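Local atomic coordinates of predicted component of a thermophile-specific DNA repair system, contains a RAMP domain (Methanopyrus kandleri, PDB entry 4N0L), a protein that binds RNA as the Csm3 subunit of the type III-A CRISPR defence system and may also have endonuclease activity. Residues R323-R328 / E334-R339; S240-L245 / E342-L347; S44-V49 / D186-A191. All blocks are in the same frame, centred on the assembly; numbering follows the deposited sequence.

Contact 1: residues R323-R328 / E334-R339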
loop_
_atom_site.group_PDB
_atom_site.type_symbol
_atom_site.label_atom_id
_atom_site.label_comp_id
_atom_site.label_asym_id
_atom_site.label_seq_id
_atom_site.Cartn_x
_atom_site.Cartn_y
_atom_site.Cartn_z
ATOM N N ARG A 323 6.921 -1.603 21.020
ATOM C CA ARG A 323 7.362 -1.677 22.407
ATOM C C ARG A 323 8.838 -1.293 22.572
ATOM O O ARG A 323 9.243 -0.799 23.624
ATOM C CB ARG A 323 7.095 -3.098 22.924
ATOM C CG ARG A 323 7.922 -3.570 24.106
ATOM C CD ARG A 323 7.540 -5.003 24.466
ATOM N NE ARG A 323 8.621 -5.956 24.230
ATOM C CZ ARG A 323 8.435 -7.233 23.911
ATOM N NH1 ARG A 323 7.206 -7.711 23.772
ATOM N NH2 ARG A 323 9.478 -8.032 23.719
ATOM N N ASP A 324 9.628 -1.491 21.520
ATOM C CA ASP A 324 11.034 -1.087 21.529
ATOM C C ASP A 324 11.207 0.423 21.390
ATOM O O ASP A 324 12.204 0.983 21.843
ATOM C CB ASP A 324 11.811 -1.789 20.410
ATOM C CG ASP A 324 11.787 -3.296 20.538
ATOM O OD1 ASP A 324 11.687 -3.797 21.678
ATOM O OD2 ASP A 324 11.881 -3.980 19.498
ATOM N N LEU A 325 10.244 1.076 20.749
ATOM C CA LEU A 325 10.363 2.499 20.451
ATOM C C LEU A 325 9.555 3.382 21.392
ATOM O O LEU A 325 9.822 4.577 21.516
ATOM C CB LEU A 325 9.924 2.774 19.013
ATOM C CG LEU A 325 10.513 1.893 17.913
ATOM C CD1 LEU A 325 9.875 2.246 16.583
ATOM C CD2 LEU A 325 12.022 2.049 17.846
ATOM N N GLU A 326 8.582 2.789 22.071
ATOM C CA GLU A 326 7.600 3.567 22.810
ATOM C C GLU A 326 6.850 2.676 23.789
ATOM O O GLU A 326 6.846 1.453 23.648
ATOM C CB GLU A 326 6.610 4.228 21.847
ATOM C CG GLU A 326 6.199 5.642 22.224
ATOM C CD GLU A 326 7.380 6.585 22.308
ATOM O OE1 GLU A 326 8.033 6.814 21.267
ATOM O OE2 GLU A 326 7.654 7.102 23.412
ATOM N N ASP A 327 6.212 3.288 24.781
ATOM C CA ASP A 327 5.453 2.534 25.769
ATOM C C ASP A 327 4.080 2.215 25.185
ATOM O O ASP A 327 3.053 2.695 25.668
ATOM C CB ASP A 327 5.327 3.324 27.074
ATOM C CG ASP A 327 4.642 2.535 28.174
ATOM O OD1 ASP A 327 4.690 1.287 28.136
ATOM O OD2 ASP A 327 4.055 3.165 29.080
ATOM N N ARG A 328 4.080 1.401 24.133
ATOM C CA ARG A 328 2.877 1.095 23.361
ATOM C C ARG A 328 2.924 -0.327 22.825
ATOM O O ARG A 328 4.001 -0.870 22.577
ATOM C CB ARG A 328 2.723 2.065 22.181
ATOM C CG ARG A 328 2.783 3.548 22.515
ATOM C CD ARG A 328 1.401 4.075 22.848
ATOM N NE ARG A 328 0.476 3.823 21.746
ATOM C CZ ARG A 328 0.379 4.586 20.660
ATOM N NH1 ARG A 328 -0.485 4.276 19.704
ATOM N NH2 ARG A 328 1.146 5.660 20.528
ATOM N N GLU A 334 1.353 6.950 10.993
ATOM C CA GLU A 334 1.988 8.259 11.109
ATOM C C GLU A 334 3.033 8.277 12.226
ATOM O O GLU A 334 4.014 9.020 12.163
ATOM C CB GLU A 334 0.926 9.332 11.361
ATOM C CG GLU A 334 1.459 10.749 11.464
ATOM C CD GLU A 334 0.390 11.737 11.886
ATOM O OE1 GLU A 334 -0.735 11.297 12.202
ATOM O OE2 GLU A 334 0.677 12.955 11.902
ATOM N N GLU A 335 2.834 7.440 13.238
ATOM C CA GLU A 335 3.786 7.344 14.338
ATOM C C GLU A 335 5.049 6.596 13.919
ATOM O O GLU A 335 6.153 6.940 14.343
ATOM C CB GLU A 335 3.139 6.666 15.548
ATOM C CG GLU A 335 1.948 7.429 16.103
ATOM C CD GLU A 335 1.364 6.782 17.342
ATOM O OE1 GLU A 335 0.878 5.635 17.244
ATOM O OE2 GLU A 335 1.391 7.420 18.415
ATOM N N TRP A 336 4.886 5.575 13.084
ATOM C CA TRP A 336 6.029 4.864 12.522
ATOM C C TRP A 336 6.884 5.783 11.655
ATOM O O TRP A 336 8.112 5.684 11.659
ATOM C CB TRP A 336 5.572 3.652 11.709
ATOM C CG TRP A 336 5.238 2.464 12.554
ATOM C CD1 TRP A 336 3.993 2.010 12.875
ATOM C CD2 TRP A 336 6.165 1.584 13.201
ATOM N NE1 TRP A 336 4.086 0.896 13.673
ATOM C CE2 TRP A 336 5.411 0.615 13.891
ATOM C CE3 TRP A 336 7.563 1.519 13.262
ATOM C CZ2 TRP A 336 6.001 -0.407 14.631
ATOM C CZ3 TRP A 336 8.148 0.505 13.998
ATOM C CH2 TRP A 336 7.370 -0.444 14.673
ATOM N N VAL A 337 6.229 6.666 10.907
ATOM C CA VAL A 337 6.926 7.624 10.056
ATOM C C VAL A 337 7.868 8.497 10.876
ATOM O O VAL A 337 9.049 8.628 10.555
ATOM C CB VAL A 337 5.942 8.538 9.297
ATOM C CG1 VAL A 337 6.685 9.681 8.622
ATOM C CG2 VAL A 337 5.164 7.742 8.272
ATOM N N GLU A 338 7.334 9.068 11.951
ATOM C CA GLU A 338 8.078 9.985 12.808
ATOM C C GLU A 338 9.325 9.349 13.416
ATOM O O GLU A 338 10.252 10.051 13.818
ATOM C CB GLU A 338 7.168 10.512 13.920
ATOM C CG GLU A 338 6.211 11.603 13.465
ATOM C CD GLU A 338 5.005 11.746 14.375
ATOM O OE1 GLU A 338 5.002 11.135 15.466
ATOM O OE2 GLU A 338 4.057 12.465 13.995
ATOM N N ARG A 339 9.349 8.023 13.476
ATOM C CA ARG A 339 10.452 7.305 14.105
ATOM C C ARG A 339 11.226 6.443 13.107
ATOM O O ARG A 339 11.884 5.479 13.495
ATOM C CB ARG A 339 9.925 6.430 15.242
ATOM C CG ARG A 339 9.372 7.220 16.414
ATOM C CD ARG A 339 8.392 6.392 17.231
ATOM N NE ARG A 339 7.778 7.177 18.299
ATOM C CZ ARG A 339 6.777 8.034 18.117
ATOM N NH1 ARG A 339 6.272 8.220 16.905
ATOM N NH2 ARG A 339 6.283 8.706 19.147
#

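Contact 2: residues S240-L245 / E342-L347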
loop_
_atom_site.group_PDB
_atom_site.type_symbol
_atom_site.label_atom_id
_atom_site.label_comp_id
_atom_site.label_asym_id
_atom_site.label_seq_id
_atom_site.Cartn_x
_atom_site.Cartn_y
_atom_site.Cartn_z
ATOM N N SER A 240 12.699 5.779 2.381
ATOM C CA SER A 240 11.730 6.586 1.654
ATOM C C SER A 240 10.475 5.781 1.339
ATOM O O SER A 240 9.358 6.283 1.478
ATOM C CB SER A 240 12.344 7.131 0.362
ATOM O OG SER A 240 12.564 8.529 0.454
ATOM N N ASP A 241 10.663 4.528 0.931
ATOM C CA ASP A 241 9.543 3.648 0.616
ATOM C C ASP A 241 8.671 3.409 1.846
ATOM O O ASP A 241 7.442 3.462 1.766
ATOM C CB ASP A 241 10.039 2.306 0.072
ATOM C CG ASP A 241 10.448 2.378 -1.390
ATOM O OD1 ASP A 241 10.317 3.459 -2.005
ATOM O OD2 ASP A 241 10.894 1.340 -1.926
ATOM N N LEU A 242 9.317 3.152 2.980
ATOM C CA LEU A 242 8.609 2.915 4.232
ATOM C C LEU A 242 7.783 4.131 4.629
ATOM O O LEU A 242 6.648 3.995 5.084
ATOM C CB LEU A 242 9.592 2.557 5.348
ATOM C CG LEU A 242 10.316 1.220 5.191
ATOM C CD1 LEU A 242 11.196 0.939 6.399
ATOM C CD2 LEU A 242 9.325 0.086 4.961
ATOM N N LYS A 243 8.362 5.314 4.453
ATOM C CA LYS A 243 7.659 6.563 4.720
ATOM C C LYS A 243 6.396 6.685 3.882
ATOM O O LYS A 243 5.333 7.030 4.393
ATOM C CB LYS A 243 8.574 7.763 4.458
ATOM C CG LYS A 243 7.997 9.087 4.935
ATOM C CD LYS A 243 8.325 10.218 3.976
ATOM C CE LYS A 243 9.825 10.403 3.836
ATOM N NZ LYS A 243 10.169 11.299 2.700
ATOM N N TYR A 244 6.522 6.394 2.593
ATOM C CA TYR A 244 5.405 6.537 1.670
ATOM C C TYR A 244 4.377 5.421 1.845
ATOM O O TYR A 244 3.177 5.654 1.716
ATOM C CB TYR A 244 5.918 6.580 0.229
ATOM C CG TYR A 244 6.768 7.801 -0.058
ATOM C CD1 TYR A 244 6.435 9.041 0.476
ATOM C CD2 TYR A 244 7.907 7.715 -0.851
ATOM C CE1 TYR A 244 7.205 10.160 0.223
ATOM C CE2 TYR A 244 8.685 8.830 -1.108
ATOM C CZ TYR A 244 8.329 10.050 -0.568
ATOM O OH TYR A 244 9.096 11.165 -0.817
ATOM N N LEU A 245 4.849 4.217 2.152
ATOM C CA LEU A 245 3.953 3.103 2.437
ATOM C C LEU A 245 3.100 3.405 3.668
ATOM O O LEU A 245 1.876 3.256 3.639
ATOM C CB LEU A 245 4.742 1.810 2.647
ATOM C CG LEU A 245 3.908 0.603 3.082
ATOM C CD1 LEU A 245 2.815 0.314 2.060
ATOM C CD2 LEU A 245 4.787 -0.619 3.294
ATOM N N GLU A 342 15.083 6.268 13.354
ATOM C CA GLU A 342 15.349 5.366 14.460
ATOM C C GLU A 342 15.181 3.903 14.042
ATOM O O GLU A 342 16.024 3.060 14.349
ATOM C CB GLU A 342 14.412 5.720 15.615
ATOM C CG GLU A 342 14.704 5.068 16.940
ATOM C CD GLU A 342 14.196 5.913 18.096
ATOM O OE1 GLU A 342 14.556 5.632 19.257
ATOM O OE2 GLU A 342 13.434 6.868 17.834
ATOM N N VAL A 343 14.094 3.612 13.332
ATOM C CA VAL A 343 13.792 2.253 12.880
ATOM C C VAL A 343 14.816 1.703 11.884
ATOM O O VAL A 343 15.369 0.622 12.085
ATOM C CB VAL A 343 12.391 2.176 12.236
ATOM C CG1 VAL A 343 12.203 0.844 11.531
ATOM C CG2 VAL A 343 11.320 2.368 13.288
ATOM N N VAL A 344 15.056 2.449 10.808
ATOM C CA VAL A 344 15.945 2.007 9.736
ATOM C C VAL A 344 17.370 1.782 10.249
ATOM O O VAL A 344 18.088 0.906 9.763
ATOM C CB VAL A 344 15.951 3.025 8.568
ATOM C CG1 VAL A 344 16.988 2.656 7.519
ATOM C CG2 VAL A 344 14.569 3.107 7.938
ATOM N N GLY A 345 17.763 2.565 11.251
ATOM C CA GLY A 345 19.056 2.405 11.893
ATOM C C GLY A 345 19.273 1.017 12.471
ATOM O O GLY A 345 20.408 0.549 12.565
ATOM N N GLU A 346 18.185 0.358 12.860
ATOM C CA GLU A 346 18.271 -0.952 13.493
ATOM C C GLU A 346 18.108 -2.096 12.492
ATOM O O GLU A 346 18.266 -3.263 12.850
ATOM C CB GLU A 346 17.212 -1.079 14.592
ATOM C CG GLU A 346 17.333 -0.061 15.719
ATOM C CD GLU A 346 18.678 -0.111 16.422
ATOM O OE1 GLU A 346 19.236 -1.219 16.571
ATOM O OE2 GLU A 346 19.175 0.960 16.831
ATOM N N LEU A 347 17.803 -1.765 11.240
ATOM C CA LEU A 347 17.550 -2.785 10.222
ATOM C C LEU A 347 18.849 -3.263 9.576
ATOM O O LEU A 347 19.847 -2.544 9.589
ATOM C CB LEU A 347 16.593 -2.249 9.153
ATOM C CG LEU A 347 15.146 -2.045 9.609
ATOM C CD1 LEU A 347 14.361 -1.225 8.593
ATOM C CD2 LEU A 347 14.465 -3.379 9.884
#

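Contact 3: residues S44-V49 / D186-A191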
loop_
_atom_site.group_PDB
_atom_site.type_symbol
_atom_site.label_atom_id
_atom_site.label_comp_id
_atom_site.label_asym_id
_atom_site.label_seq_id
_atom_site.Cartn_x
_atom_site.Cartn_y
_atom_site.Cartn_z
ATOM N N SER A 44 -14.688 -19.190 4.078
ATOM C CA SER A 44 -14.974 -19.106 5.507
ATOM C C SER A 44 -16.411 -18.685 5.789
ATOM O O SER A 44 -16.992 -19.075 6.801
ATOM C CB SER A 44 -14.011 -18.130 6.188
ATOM O OG SER A 44 -14.174 -16.818 5.678
ATOM N N GLY A 45 -16.980 -17.878 4.899
ATOM C CA GLY A 45 -18.337 -17.397 5.083
ATOM C C GLY A 45 -18.397 -16.088 5.844
ATOM O O GLY A 45 -19.475 -15.551 6.095
ATOM N N TYR A 46 -17.231 -15.576 6.220
ATOM C CA TYR A 46 -17.144 -14.330 6.971
ATOM C C TYR A 46 -16.644 -13.192 6.089
ATOM O O TYR A 46 -15.944 -13.430 5.108
ATOM C CB TYR A 46 -16.227 -14.509 8.184
ATOM C CG TYR A 46 -16.852 -15.307 9.302
ATOM C CD1 TYR A 46 -17.858 -14.760 10.091
ATOM C CD2 TYR A 46 -16.446 -16.608 9.566
ATOM C CE1 TYR A 46 -18.437 -15.485 11.116
ATOM C CE2 TYR A 46 -17.021 -17.342 10.588
ATOM C CZ TYR A 46 -18.015 -16.775 11.359
ATOM O OH TYR A 46 -18.589 -17.500 12.377
ATOM N N PRO A 47 -17.006 -11.948 6.436
ATOM C CA PRO A 47 -16.506 -10.799 5.681
ATOM C C PRO A 47 -15.005 -10.628 5.856
ATOM O O PRO A 47 -14.459 -11.011 6.891
ATOM C CB PRO A 47 -17.269 -9.623 6.290
ATOM C CG PRO A 47 -17.562 -10.065 7.680
ATOM C CD PRO A 47 -17.872 -11.528 7.550
ATOM N N TYR A 48 -14.347 -10.064 4.851
ATOM C CA TYR A 48 -12.914 -9.835 4.926
ATOM C C TYR A 48 -12.514 -8.755 3.937
ATOM O O TYR A 48 -13.320 -8.333 3.109
ATOM C CB TYR A 48 -12.141 -11.133 4.659
ATOM C CG TYR A 48 -11.987 -11.499 3.196
ATOM C CD1 TYR A 48 -10.730 -11.561 2.609
ATOM C CD2 TYR A 48 -13.094 -11.781 2.404
ATOM C CE1 TYR A 48 -10.576 -11.895 1.277
ATOM C CE2 TYR A 48 -12.951 -12.116 1.067
ATOM C CZ TYR A 48 -11.688 -12.171 0.510
ATOM O OH TYR A 48 -11.530 -12.500 -0.817
ATOM N N VAL A 49 -11.275 -8.289 4.040
ATOM C CA VAL A 49 -10.764 -7.300 3.103
ATOM C C VAL A 49 -9.605 -7.891 2.310
ATOM O O VAL A 49 -8.536 -8.147 2.868
ATOM C CB VAL A 49 -10.298 -6.023 3.814
ATOM C CG1 VAL A 49 -9.927 -4.962 2.791
ATOM C CG2 VAL A 49 -11.388 -5.510 4.746
ATOM N N ASP A 186 -16.011 -12.671 19.953
ATOM C CA ASP A 186 -16.457 -11.607 20.850
ATOM C C ASP A 186 -17.280 -10.539 20.128
ATOM O O ASP A 186 -18.463 -10.370 20.415
ATOM C CB ASP A 186 -15.253 -10.967 21.548
ATOM C CG ASP A 186 -15.653 -9.923 22.575
ATOM O OD1 ASP A 186 -15.124 -9.975 23.705
ATOM O OD2 ASP A 186 -16.485 -9.047 22.254
ATOM N N VAL A 187 -16.653 -9.813 19.205
ATOM C CA VAL A 187 -17.316 -8.694 18.539
ATOM C C VAL A 187 -18.524 -9.136 17.716
ATOM O O VAL A 187 -19.614 -8.573 17.844
ATOM C CB VAL A 187 -16.346 -7.932 17.620
ATOM C CG1 VAL A 187 -17.068 -6.777 16.939
ATOM C CG2 VAL A 187 -15.162 -7.417 18.415
ATOM N N PHE A 188 -18.329 -10.149 16.878
ATOM C CA PHE A 188 -19.410 -10.673 16.052
ATOM C C PHE A 188 -20.491 -11.300 16.925
ATOM O O PHE A 188 -21.683 -11.166 16.647
ATOM C CB PHE A 188 -18.884 -11.704 15.049
ATOM C CG PHE A 188 -18.148 -11.104 13.880
ATOM C CD1 PHE A 188 -18.024 -9.730 13.744
ATOM C CD2 PHE A 188 -17.580 -11.921 12.914
ATOM C CE1 PHE A 188 -17.351 -9.183 12.669
ATOM C CE2 PHE A 188 -16.902 -11.381 11.836
ATOM C CZ PHE A 188 -16.787 -10.010 11.713
ATOM N N GLU A 189 -20.064 -11.986 17.979
ATOM C CA GLU A 189 -20.985 -12.689 18.859
ATOM C C GLU A 189 -21.838 -11.713 19.674
ATOM O O GLU A 189 -23.039 -11.922 19.843
ATOM C CB GLU A 189 -20.213 -13.625 19.785
ATOM C CG GLU A 189 -20.996 -14.847 20.220
ATOM C CD GLU A 189 -21.379 -15.732 19.045
ATOM O OE1 GLU A 189 -20.466 -16.269 18.380
ATOM O OE2 GLU A 189 -22.590 -15.898 18.789
ATOM N N ARG A 190 -21.210 -10.648 20.169
ATOM C CA ARG A 190 -21.912 -9.612 20.927
ATOM C C ARG A 190 -23.033 -8.971 20.119
ATOM O O ARG A 190 -24.070 -8.601 20.667
ATOM C CB ARG A 190 -20.938 -8.522 21.378
ATOM C CG ARG A 190 -20.215 -8.780 22.691
ATOM C CD ARG A 190 -19.462 -7.525 23.126
ATOM N NE ARG A 190 -18.349 -7.816 24.028
ATOM C CZ ARG A 190 -18.488 -8.132 25.312
ATOM N N ALA A 191 -22.820 -8.852 18.813
ATOM C CA ALA A 191 -23.760 -8.154 17.943
ATOM C C ALA A 191 -24.740 -9.114 17.276
ATOM O O ALA A 191 -25.780 -8.696 16.769
ATOM C CB ALA A 191 -23.005 -7.356 16.889
#

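Contact 1: residues R323-R328 / E334-R339
The guanidinium groups of Arg328 and Arg339 both meet glutamates at their edges, while the third flat group, the Trp336 indole, is approached obliquely by a methyl of Leu325. Together these contacts tie helix 322-325 and the loop after it to helix 333-338 at the surface of the RRM-like fold. Arg328 grips Glu335 end-on with two nitrogens. Arg328 NH2 reaches Glu335 OE2 at 2.8 Å, almost in the guanidinium plane, and Arg328 NH1 reaches the syn lone pair of Glu335 OE1 at 3.1 Å, with OE1 tilted out of the guanidinium plane. With CG beside the backbone N (chi1 -52°) and further bends at chi2 and chi3, the Arg328 chain folds over toward the second helix; Tyr330 adds a cation-pi contact to it. Glu335 OE1 also accepts the backbone N-H of Arg332, which ties the salt bridge to the connecting loop. The second bridge is less symmetrical. Glu326 crosses Arg339 at about a right angle and offers one oxygen: NE of Arg339 donates to OE1 of Glu326 at 3.0 Å from the anti side, with a weak second bond from NH2. Carboxylate and guanidinium planes stand 78° apart. Beneath the charged layer, Leu325 CD1 lies 3.6 Å from CZ3 of Trp336, whose NE1 is bonded to the carbonyl of Ile272 in the main sheet. The Arg339 group is also held from its NH1 side, where NH1 donates to the backbone O of Glu335 at 2.9 Å.

Contact 2: residues S240-L245 / E342-L347
Leu242 has CG beside its backbone N (chi1 -67°) and CD1 extended away from CA (chi2 -177°), which carries that one methyl across to Val344 and Leu347. On the other side the valine stands with CG1 anti to its backbone N (chi1 174°), and this places the second branch, CG2, in front of the leucine. Leu347 brings its CD1 to the same methyl. The contact is purely apolar: Leu242 CD1 lies 4.3 Å from CG2 of Val344 and 4.4 Å from CD1 of Leu347. Since Val344 CG2 and Leu347 CD1 are themselves 4.4 Å apart, the three methyls form a nearly equilateral triangle, with the Leu242 methyl facing both of the others. The spacing is that of loose van der Waals contact, and the CA atoms of Leu242 and Val344 remain 9.2 Å apart. The CD2 branch of Leu242 is turned farther from Val344. The backbone of 342-347 curls so that Leu347 N bonds to Val344 O at 3.1 Å, which brings residues 344 and 347 to the same side, facing one leucine. Here helix 238-255 packs against the C-terminal helix 340-345 in the RRM-like body of this RAMP protein. Leu340 extends the apolar seam over Leu242 and Lys243. Val343 also rests on Leu275, and Leu347, just past the helix, on Ala277, both in strand 268-278, while the other side of helix 238-255 is held against helix 116-121 by Asp241, whose carboxylate forms a salt bridge with Arg119, and by Tyr244, which packs on Pro116 and Ile120.

Contact 3: residues S44-V49 / D186-A191
Phe188 of helix 181-191 is set against Tyr46 and Pro47, where the chain enters the second strand of the small beta hairpin 39-40/47-48. Three side chains make up the whole contact, with no hydrogen bond between the segments. The Phe188 ring is the largest contributor. It is turned so that CD1 nearly eclipses CA (chi2 -2°), leaving CD2, CE2 and CZ to face the hairpin. The tyrosine and phenylalanine side chains run antiparallel alongside one another. CE2 of Phe188 comes to 3.9 Å from CD1 of Tyr46, and CD2 of Phe188 is 4.1 Å from CE1 of the same tyrosine; the approach is oblique. Next to it, CZ of Phe188 meets Pro47 at CG, 4.1 Å away. Pro194 and Val218 both touch Phe188 and Pro47, so the phenylalanine is buried in an apolar cluster formed by the hairpin, strand 217-218 and the loop after its own helix. Tyr46 gains a further neighbour on the same helix in Val184. The hairpin side is steadied by its own turn: Ser44 OG, which is also bonded to Asp41 OD1, accepts a weak but fairly straight bond from Tyr46 N at 3.3 Å.

How the contacts relate
Along the chain contact 3 closes first, between 44-49 and 186-191; contact 2 then opens at 240-245 and shuts at 342-347, with both segments of contact 1 falling between. Contacts 1 and 2 are neighbours, their centres 12 Å apart. Helices 333-338 and 340-345 follow one another directly, and Val343 joins the two contacts, its CG2 lying 3.6 Å from CD1 of Leu325. Both contacts thus help pack the C-terminal helices against helix 238-255 and strand 268-278 of the main antiparallel sheet. Contact 3 lies elsewhere, centred 30 Å from contact 1 and 34 Å from contact 2, and joins a peripheral hairpin to helix 181-191. All three are remote from the zinc site.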